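Local coordinates for McyG protein (Microcystis aeruginosa PCC 7806, PDB 4R0M) that probably activates phenylalanine or a related aryl acid as its acyl-adenylate and passes it to a carrier domain, as the loading end of microcystin synthetase, at residues Asp54-Leu59 against Ser163-Leu168; Asn60-Lys65 against Asn156-Ala161; Lys72-Ile77 against Pro126-Asp131. All blocks are in the same frame, centred on the assembly; numbering follows the deposited sequence.

Interaction 1 of 3, residues Asp54-Leu59 against Ser163-Leu168; sequences DALVIL and SKIEQL
Leu56 and Leu168 meet methyl to methyl, the two side chains crossing at about a right angle, with Leu56 CD2 resting 3.7 Å from Leu168 CD2. That methyl also reaches the next turn of the helix, where Leu59 CD2 lies 3.8 Å from Leu168 CD2, so one branch of a loop leucine sits against two helix leucines three residues apart. Leu59 gets there because its CG is anti to the backbone N (chi1 177°), which swings the branched end toward the loop although its first bond does not aim that way. Ile165 adds a looser apolar touch from the outer side: its CG2 stands 4.3 Å from Leu56 CD2.

Helix 48-64 belongs to the AMP-binding region of an ANL-type adenylation domain, and the irregular chain after helix 155-158 runs over its outer flank on the way to strand 176-182. Ile58, on another side of the helix, packs on helix 80-93. Branched aliphatic residues suit the loop here, since they can close over the leucine flank without regular structure of their own.

The polar part is slight. Ser163 brings its hydroxyl to Val57, OG being 3.7 Å from CG1, a van der Waals contact; the hydrogen bond of that OG goes to the backbone oxygen of Ala161, which ties down the start of the loop.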
loop_
_atom_site.group_PDB
_atom_site.type_symbol
_atom_site.label_atom_id
_atom_site.label_comp_id
_atom_site.label_asym_id
_atom_site.label_seq_id
_atom_site.Cartn_x
_atom_site.Cartn_y
_atom_site.Cartn_z
ATOM N N ASP A 54 7.286 -24.975 -9.031
ATOM C CA ASP A 54 8.107 -24.481 -7.923
ATOM C C ASP A 54 7.310 -24.479 -6.616
ATOM O O ASP A 54 7.799 -24.933 -5.578
ATOM C CB ASP A 54 8.625 -23.075 -8.247
ATOM C CG ASP A 54 9.766 -22.630 -7.341
ATOM O OD1 ASP A 54 10.316 -23.453 -6.577
ATOM O OD2 ASP A 54 10.121 -21.433 -7.408
ATOM N N ALA A 55 6.075 -23.985 -6.687
ATOM C CA ALA A 55 5.165 -23.961 -5.543
ATOM C C ALA A 55 4.913 -25.351 -4.947
ATOM O O ALA A 55 4.890 -25.505 -3.725
ATOM C CB ALA A 55 3.852 -23.294 -5.926
ATOM N N LEU A 56 4.737 -26.354 -5.809
ATOM C CA LEU A 56 4.521 -27.741 -5.370
ATOM C C LEU A 56 5.704 -28.296 -4.580
ATOM O O LEU A 56 5.515 -29.025 -3.602
ATOM C CB LEU A 56 4.225 -28.660 -6.564
ATOM C CG LEU A 56 2.868 -28.586 -7.271
ATOM C CD1 LEU A 56 2.845 -29.536 -8.460
ATOM C CD2 LEU A 56 1.722 -28.901 -6.321
ATOM N N VAL A 57 6.914 -27.953 -5.018
ATOM C CA VAL A 57 8.145 -28.384 -4.352
ATOM C C VAL A 57 8.238 -27.759 -2.961
ATOM O O VAL A 57 8.519 -28.455 -1.984
ATOM C CB VAL A 57 9.405 -28.037 -5.184
ATOM C CG1 VAL A 57 10.677 -28.396 -4.428
ATOM C CG2 VAL A 57 9.376 -28.752 -6.530
ATOM N N ILE A 58 7.989 -26.450 -2.884
ATOM C CA ILE A 58 7.996 -25.719 -1.615
ATOM C C ILE A 58 6.897 -26.243 -0.692
ATOM O O ILE A 58 7.130 -26.441 0.504
ATOM C CB ILE A 58 7.845 -24.194 -1.830
ATOM C CG1 ILE A 58 9.053 -23.645 -2.595
ATOM C CG2 ILE A 58 7.688 -23.466 -0.498
ATOM C CD1 ILE A 58 8.761 -22.409 -3.416
ATOM N N LEU A 59 5.712 -26.471 -1.260
ATOM C CA LEU A 59 4.582 -27.032 -0.521
ATOM C C LEU A 59 4.922 -28.374 0.128
ATOM O O LEU A 59 4.564 -28.617 1.281
ATOM C CB LEU A 59 3.354 -27.177 -1.429
ATOM C CG LEU A 59 2.084 -27.815 -0.850
ATOM C CD1 LEU A 59 1.635 -27.142 0.445
ATOM C CD2 LEU A 59 0.971 -27.791 -1.886
ATOM N N SER A 163 10.876 -34.507 -3.146
ATOM C CA SER A 163 9.545 -34.085 -3.407
ATOM C C SER A 163 8.650 -35.263 -3.702
ATOM O O SER A 163 8.584 -35.777 -4.813
ATOM C CB SER A 163 9.536 -33.050 -4.509
ATOM O OG SER A 163 10.566 -32.130 -4.271
ATOM N N LYS A 164 7.930 -35.643 -2.653
ATOM C CA LYS A 164 7.110 -36.811 -2.645
ATOM C C LYS A 164 5.765 -36.154 -2.820
ATOM O O LYS A 164 4.948 -36.081 -1.913
ATOM C CB LYS A 164 7.150 -37.511 -1.285
ATOM C CG LYS A 164 8.450 -38.150 -0.839
ATOM C CD LYS A 164 8.227 -38.749 0.545
ATOM C CE LYS A 164 9.438 -39.456 1.133
ATOM N NZ LYS A 164 9.155 -39.994 2.495
ATOM N N ILE A 165 5.538 -35.628 -4.005
ATOM C CA ILE A 165 4.342 -34.794 -4.140
ATOM C C ILE A 165 3.063 -35.629 -4.256
ATOM O O ILE A 165 2.961 -36.529 -5.094
ATOM C CB ILE A 165 4.460 -33.811 -5.332
ATOM C CG1 ILE A 165 5.839 -33.136 -5.343
ATOM C CG2 ILE A 165 3.351 -32.766 -5.276
ATOM C CD1 ILE A 165 6.263 -32.593 -6.694
ATOM N N GLU A 166 2.102 -35.319 -3.390
ATOM C CA GLU A 166 0.791 -35.958 -3.392
ATOM C C GLU A 166 -0.214 -35.036 -4.095
ATOM O O GLU A 166 0.162 -33.968 -4.590
ATOM C CB GLU A 166 0.363 -36.260 -1.949
ATOM C CG GLU A 166 -0.334 -37.601 -1.756
ATOM C CD GLU A 166 -1.843 -37.515 -1.895
ATOM O OE1 GLU A 166 -2.473 -36.760 -1.121
ATOM O OE2 GLU A 166 -2.402 -38.210 -2.773
ATOM N N GLN A 167 -1.479 -35.450 -4.145
ATOM C CA GLN A 167 -2.541 -34.675 -4.792
ATOM C C GLN A 167 -2.881 -33.409 -4.005
ATOM O O GLN A 167 -2.763 -33.377 -2.779
ATOM C CB GLN A 167 -3.801 -35.532 -4.976
ATOM C CG GLN A 167 -3.605 -36.808 -5.792
ATOM C CD GLN A 167 -3.768 -36.610 -7.293
ATOM O OE1 GLN A 167 -3.733 -35.486 -7.802
ATOM N NE2 GLN A 167 -3.949 -37.713 -8.013
ATOM N N LEU A 168 -3.299 -32.370 -4.726
ATOM C CA LEU A 168 -3.688 -31.100 -4.119
ATOM C C LEU A 168 -5.074 -31.186 -3.482
ATOM O O LEU A 168 -5.946 -31.880 -4.005
ATOM C CB LEU A 168 -3.661 -29.979 -5.164
ATOM C CG LEU A 168 -2.287 -29.495 -5.642
ATOM C CD1 LEU A 168 -2.431 -28.588 -6.855
ATOM C CD2 LEU A 168 -1.533 -28.790 -4.523
#

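Interaction 2 of 3, residues Asn60-Lys65 against Asn156-Ala161; sequences NGLEQK and NELRKA
A helix-to-turn packing joins the last turn of helix 48-64 to helix 155-158 and the type I beta turn Leu158-Ala161, and its centre is Gly61. Here the backbones come close, the CA atoms of Gly61 and Leu158 standing 4.4 Å apart. Glycine suits this place because, having no side chain, it lets the carbonyl oxygen of Leu158 come in close to the helix backbone. The bare surface is filled from two directions: Ala161 CB lies 3.5 Å from Gly61 CA, and Leu158 CD2 lies 3.5 Å from Gly61 C. Leu158 also sends its other branch to the next residue, CD1 being 4.1 Å from Leu62 CD2, in an oblique crossing of two leucines.

Both elements flank the four-stranded parallel sheet of the AMP-binding region, helix 155-158 following directly on its edge strand 152-154. Leu158 leans on Ile153 of that strand and on Ile58 of the long helix, while Leu62 reaches Cys90 of helix 80-93.

Toward solvent the contact turns polar. Lys65, bent at its second torsion (chi2 -73°), carries its ammonium group across the end of Glu157 in a salt bridge, with NZ 3.4 Å from OE2; as a hydrogen bond this is weak. Long flexible chains suit such an exposed rim. Gln64 lays its amide beside Ala161, OE1 being 3.8 Å from CB, and its NE2 donates to the backbone oxygen of Pro162, just past the turn.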
loop_
_atom_site.group_PDB
_atom_site.type_symbol
_atom_site.label_atom_id
_atom_site.label_comp_id
_atom_site.label_asym_id
_atom_site.label_seq_id
_atom_site.Cartn_x
_atom_site.Cartn_y
_atom_site.Cartn_z
ATOM N N ASN A 60 5.609 -29.237 -0.619
ATOM C CA ASN A 60 6.062 -30.521 -0.097
ATOM C C ASN A 60 7.053 -30.341 1.051
ATOM O O ASN A 60 7.002 -31.068 2.045
ATOM C CB ASN A 60 6.675 -31.375 -1.211
ATOM C CG ASN A 60 7.057 -32.765 -0.737
ATOM O OD1 ASN A 60 6.227 -33.506 -0.206
ATOM N ND2 ASN A 60 8.321 -33.124 -0.927
ATOM N N GLY A 61 7.946 -29.363 0.905
ATOM C CA GLY A 61 8.862 -28.971 1.972
ATOM C C GLY A 61 8.123 -28.527 3.218
ATOM O O GLY A 61 8.507 -28.884 4.332
ATOM N N LEU A 62 7.058 -27.749 3.027
ATOM C CA LEU A 62 6.215 -27.303 4.135
ATOM C C LEU A 62 5.553 -28.481 4.850
ATOM O O LEU A 62 5.604 -28.572 6.079
ATOM C CB LEU A 62 5.159 -26.297 3.654
ATOM C CG LEU A 62 5.634 -24.888 3.276
ATOM C CD1 LEU A 62 4.585 -24.169 2.442
ATOM C CD2 LEU A 62 5.992 -24.072 4.511
ATOM N N GLU A 63 4.946 -29.378 4.072
ATOM C CA GLU A 63 4.315 -30.590 4.600
ATOM C C GLU A 63 5.291 -31.457 5.399
ATOM O O GLU A 63 4.942 -31.974 6.461
ATOM C CB GLU A 63 3.692 -31.415 3.469
ATOM C CG GLU A 63 2.383 -30.863 2.919
ATOM C CD GLU A 63 1.784 -31.744 1.833
ATOM O OE1 GLU A 63 2.469 -32.011 0.821
ATOM O OE2 GLU A 63 0.620 -32.169 1.989
ATOM N N GLN A 64 6.513 -31.601 4.888
ATOM C CA GLN A 64 7.549 -32.400 5.545
ATOM C C GLN A 64 8.020 -31.805 6.873
ATOM O O GLN A 64 8.538 -32.526 7.728
ATOM C CB GLN A 64 8.740 -32.624 4.611
ATOM C CG GLN A 64 8.533 -33.740 3.597
ATOM C CD GLN A 64 9.742 -33.965 2.703
ATOM O OE1 GLN A 64 10.858 -33.539 3.015
ATOM N NE2 GLN A 64 9.525 -34.644 1.580
ATOM N N LYS A 65 7.839 -30.496 7.039
ATOM C CA LYS A 65 8.167 -29.823 8.296
ATOM C C LYS A 65 7.004 -29.866 9.291
ATOM O O LYS A 65 7.110 -29.343 10.399
ATOM C CB LYS A 65 8.616 -28.375 8.050
ATOM C CG LYS A 65 9.898 -28.233 7.239
ATOM C CD LYS A 65 11.140 -28.621 8.029
ATOM C CE LYS A 65 12.289 -28.976 7.096
ATOM N NZ LYS A 65 13.587 -29.110 7.814
ATOM N N ASN A 156 14.685 -21.719 0.028
ATOM C CA ASN A 156 15.665 -22.574 -0.644
ATOM C C ASN A 156 15.939 -23.909 0.051
ATOM O O ASN A 156 16.348 -24.872 -0.600
ATOM C CB ASN A 156 16.973 -21.816 -0.894
ATOM C CG ASN A 156 16.897 -20.902 -2.106
ATOM O OD1 ASN A 156 17.423 -19.788 -2.088
ATOM N ND2 ASN A 156 16.240 -21.368 -3.167
ATOM N N GLU A 157 15.720 -23.967 1.362
ATOM C CA GLU A 157 15.801 -25.234 2.082
ATOM C C GLU A 157 14.564 -26.090 1.799
ATOM O O GLU A 157 14.660 -27.314 1.704
ATOM C CB GLU A 157 15.973 -25.017 3.586
ATOM C CG GLU A 157 16.523 -26.238 4.313
ATOM C CD GLU A 157 16.302 -26.200 5.815
ATOM O OE1 GLU A 157 16.398 -25.109 6.418
ATOM O OE2 GLU A 157 16.037 -27.273 6.400
ATOM N N LEU A 158 13.410 -25.435 1.664
ATOM C CA LEU A 158 12.155 -26.112 1.320
ATOM C C LEU A 158 12.170 -26.614 -0.120
ATOM O O LEU A 158 11.507 -27.599 -0.444
ATOM C CB LEU A 158 10.952 -25.186 1.531
ATOM C CG LEU A 158 10.647 -24.651 2.933
ATOM C CD1 LEU A 158 9.679 -23.487 2.834
ATOM C CD2 LEU A 158 10.088 -25.726 3.851
ATOM N N ARG A 159 12.928 -25.928 -0.972
ATOM C CA ARG A 159 13.115 -26.329 -2.365
ATOM C C ARG A 159 13.967 -27.598 -2.496
ATOM O O ARG A 159 13.961 -28.248 -3.543
ATOM C CB ARG A 159 13.751 -25.192 -3.172
ATOM C CG ARG A 159 12.797 -24.068 -3.544
ATOM C CD ARG A 159 13.395 -23.178 -4.620
ATOM N NE ARG A 159 12.435 -22.191 -5.113
ATOM C CZ ARG A 159 12.478 -20.888 -4.841
ATOM N NH1 ARG A 159 13.441 -20.389 -4.078
ATOM N NH2 ARG A 159 11.555 -20.078 -5.341
ATOM N N LYS A 160 14.627 -27.966 -1.429
ATOM C CA LYS A 160 15.456 -29.127 -1.403
ATOM C C LYS A 160 14.716 -30.369 -1.036
ATOM O O LYS A 160 15.260 -31.439 -1.095
ATOM C CB LYS A 160 16.534 -28.941 -0.370
ATOM C CG LYS A 160 17.570 -27.925 -0.717
ATOM C CD LYS A 160 18.663 -28.009 0.303
ATOM C CE LYS A 160 19.560 -26.800 0.264
ATOM N NZ LYS A 160 20.323 -26.666 -0.998
ATOM N N ALA A 161 13.470 -30.225 -0.645
ATOM C CA ALA A 161 12.733 -31.335 -0.116
ATOM C C ALA A 161 12.571 -32.419 -1.146
ATOM O O ALA A 161 12.344 -32.167 -2.340
ATOM C CB ALA A 161 11.386 -30.901 0.398
#

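Interaction 3 of 3, residues Lys72-Ile77 against Pro126-Asp131; sequences KVILQI and PLILSD
Leu129 and Val73 form the apolar centre on one face of the sheet: Leu129 CD1 lies 3.5 Å from Val73 CB and also touches CG2, so a single methyl sits against the branch point of the valine. The first torsion of Leu129 (chi1 -85°) sets CG beside the backbone N; of the two branches beyond it, CD1 lies on Val73, while CD2 faces Leu75 more loosely. Ile77 approaches the leucine from its other end, its CD1 4.0 Å from Leu129 CB. The opposite face holds Ile74, whose CD1 rests 3.8 Å from Pro126 CG and whose CB packs on Ile128 CG1. Branched side chains suit both faces, because helix 80-93 covers the Val73 and Leu75 side and helix 111-122, through Leu116 and Trp120, covers the Ile74 side.

Strands 72-76 and 128-130 are the two inner strands of a four-stranded parallel sheet, in an alpha/beta layer of the AMP-binding region. Their pairing alternates in the parallel manner, Ile74 using both its backbone groups. Its N donates to Leu127 O at 2.9 Å, and its O accepts from Leu129 N at 2.7 Å, a nearly straight bond of 172° at the hydrogen. Gln76 N then donates to Leu129 O, also at 2.7 Å.

Beyond this the pairing passes to a side chain. Ser130, with OG anti to its backbone N (chi1 -167°), gives its hydroxyl to Gln76 O at 3.1 Å, from a little outside the carbonyl plane. At the far edge Asp131 slides past Ile77; its OD2 accepts from the backbone N of Ala78 and Lys79 just ahead of helix 80-93, and its OD1 from Leu134 N just ahead of helix 135-144.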
loop_
_atom_site.group_PDB
_atom_site.type_symbol
_atom_site.label_atom_id
_atom_site.label_comp_id
_atom_site.label_asym_id
_atom_site.label_seq_id
_atom_site.Cartn_x
_atom_site.Cartn_y
_atom_site.Cartn_z
ATOM N N LYS A 72 -1.206 -21.596 9.813
ATOM C CA LYS A 72 -0.694 -20.324 9.323
ATOM C C LYS A 72 0.828 -20.298 9.354
ATOM O O LYS A 72 1.449 -20.900 10.233
ATOM C CB LYS A 72 -1.283 -19.168 10.135
ATOM C CG LYS A 72 -2.727 -18.852 9.768
ATOM C CD LYS A 72 -3.457 -18.112 10.872
ATOM C CE LYS A 72 -4.239 -19.061 11.767
ATOM N NZ LYS A 72 -5.533 -19.458 11.150
ATOM N N VAL A 73 1.421 -19.628 8.366
ATOM C CA VAL A 73 2.870 -19.401 8.328
ATOM C C VAL A 73 3.175 -17.930 8.036
ATOM O O VAL A 73 2.543 -17.315 7.172
ATOM C CB VAL A 73 3.604 -20.316 7.309
ATOM C CG1 VAL A 73 3.445 -21.784 7.676
ATOM C CG2 VAL A 73 3.120 -20.068 5.888
ATOM N N ILE A 74 4.137 -17.374 8.768
ATOM C CA ILE A 74 4.535 -15.978 8.594
ATOM C C ILE A 74 5.565 -15.851 7.475
ATOM O O ILE A 74 6.492 -16.653 7.383
ATOM C CB ILE A 74 5.078 -15.366 9.912
ATOM C CG1 ILE A 74 3.956 -15.271 10.953
ATOM C CG2 ILE A 74 5.706 -13.995 9.665
ATOM C CD1 ILE A 74 4.389 -14.741 12.307
ATOM N N LEU A 75 5.389 -14.845 6.623
ATOM C CA LEU A 75 6.333 -14.576 5.538
ATOM C C LEU A 75 7.221 -13.375 5.844
ATOM O O LEU A 75 6.732 -12.273 6.120
ATOM C CB LEU A 75 5.598 -14.373 4.209
ATOM C CG LEU A 75 5.216 -15.587 3.352
ATOM C CD1 LEU A 75 4.176 -16.486 4.013
ATOM C CD2 LEU A 75 4.734 -15.124 1.983
ATOM N N GLN A 76 8.529 -13.613 5.806
ATOM C CA GLN A 76 9.540 -12.577 5.986
ATOM C C GLN A 76 10.594 -12.731 4.891
ATOM O O GLN A 76 11.756 -13.043 5.157
ATOM C CB GLN A 76 10.166 -12.676 7.381
ATOM C CG GLN A 76 9.251 -12.213 8.505
ATOM C CD GLN A 76 9.173 -10.700 8.602
ATOM O OE1 GLN A 76 8.322 -10.065 7.976
ATOM N NE2 GLN A 76 10.076 -10.115 9.376
ATOM N N ILE A 77 10.162 -12.513 3.652
ATOM C CA ILE A 77 10.976 -12.781 2.473
ATOM C C ILE A 77 11.152 -11.514 1.639
ATOM O O ILE A 77 10.184 -10.990 1.082
ATOM C CB ILE A 77 10.336 -13.886 1.595
ATOM C CG1 ILE A 77 10.013 -15.134 2.434
ATOM C CG2 ILE A 77 11.247 -14.234 0.425
ATOM C CD1 ILE A 77 8.954 -16.037 1.832
ATOM N N PRO A 126 3.595 -19.483 15.015
ATOM C CA PRO A 126 3.697 -20.143 13.717
ATOM C C PRO A 126 5.111 -20.080 13.143
ATOM O O PRO A 126 5.909 -19.227 13.544
ATOM C CB PRO A 126 2.747 -19.325 12.844
ATOM C CG PRO A 126 2.812 -17.956 13.425
ATOM C CD PRO A 126 2.973 -18.149 14.905
ATOM N N LEU A 127 5.401 -20.980 12.208
ATOM C CA LEU A 127 6.674 -21.009 11.499
ATOM C C LEU A 127 6.863 -19.747 10.656
ATOM O O LEU A 127 5.899 -19.195 10.121
ATOM C CB LEU A 127 6.753 -22.263 10.616
ATOM C CG LEU A 127 7.961 -22.473 9.692
ATOM C CD1 LEU A 127 9.226 -22.808 10.475
ATOM C CD2 LEU A 127 7.662 -23.556 8.665
ATOM N N ILE A 128 8.110 -19.299 10.547
ATOM C CA ILE A 128 8.444 -18.116 9.764
ATOM C C ILE A 128 9.237 -18.506 8.522
ATOM O O ILE A 128 10.271 -19.169 8.613
ATOM C CB ILE A 128 9.225 -17.077 10.602
ATOM C CG1 ILE A 128 8.401 -16.656 11.822
ATOM C CG2 ILE A 128 9.597 -15.863 9.753
ATOM C CD1 ILE A 128 9.214 -16.029 12.931
ATOM N N LEU A 129 8.722 -18.101 7.365
ATOM C CA LEU A 129 9.379 -18.305 6.082
ATOM C C LEU A 129 10.272 -17.110 5.786
ATOM O O LEU A 129 9.830 -15.963 5.873
ATOM C CB LEU A 129 8.331 -18.442 4.975
ATOM C CG LEU A 129 7.641 -19.768 4.627
ATOM C CD1 LEU A 129 6.774 -20.210 5.790
ATOM C CD2 LEU A 129 6.846 -19.728 3.332
ATOM N N SER A 130 11.525 -17.378 5.437
ATOM C CA SER A 130 12.460 -16.316 5.081
ATOM C C SER A 130 13.247 -16.666 3.819
ATOM O O SER A 130 13.000 -17.702 3.192
ATOM C CB SER A 130 13.408 -16.031 6.249
ATOM O OG SER A 130 14.123 -14.829 6.038
ATOM N N ASP A 131 14.169 -15.786 3.433
ATOM C CA ASP A 131 15.119 -16.084 2.364
ATOM C C ASP A 131 16.510 -16.311 2.958
ATOM O O ASP A 131 16.711 -16.116 4.159
ATOM C CB ASP A 131 15.117 -14.991 1.277
ATOM C CG ASP A 131 15.372 -13.592 1.830
ATOM O OD1 ASP A 131 16.267 -13.427 2.685
ATOM O OD2 ASP A 131 14.685 -12.645 1.388
#

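How the interactions relate
Interactions 1 and 2 lie along the same helix, 48-64, with centres 9 Å apart, and the chain from 156 to 168 serves both. A salt bridge couples them: Arg159 NH2 stands 2.9 Å from Asp54 OD2, and Arg159 also pairs with Asp82 of helix 80-93. Interaction 3 lies deeper, about 13 Å from interaction 2 and 18 Å from interaction 1 between centres. Leu62 CD2, 4.1 Å from Leu129 CD1, connects the helix packing to the sheet interior. Along the chain the three are nested, 3 inside 2 inside 1. The phenylalanyl-adenylate pocket draws on residues between 182 and 533, so none of these segments contributes to it.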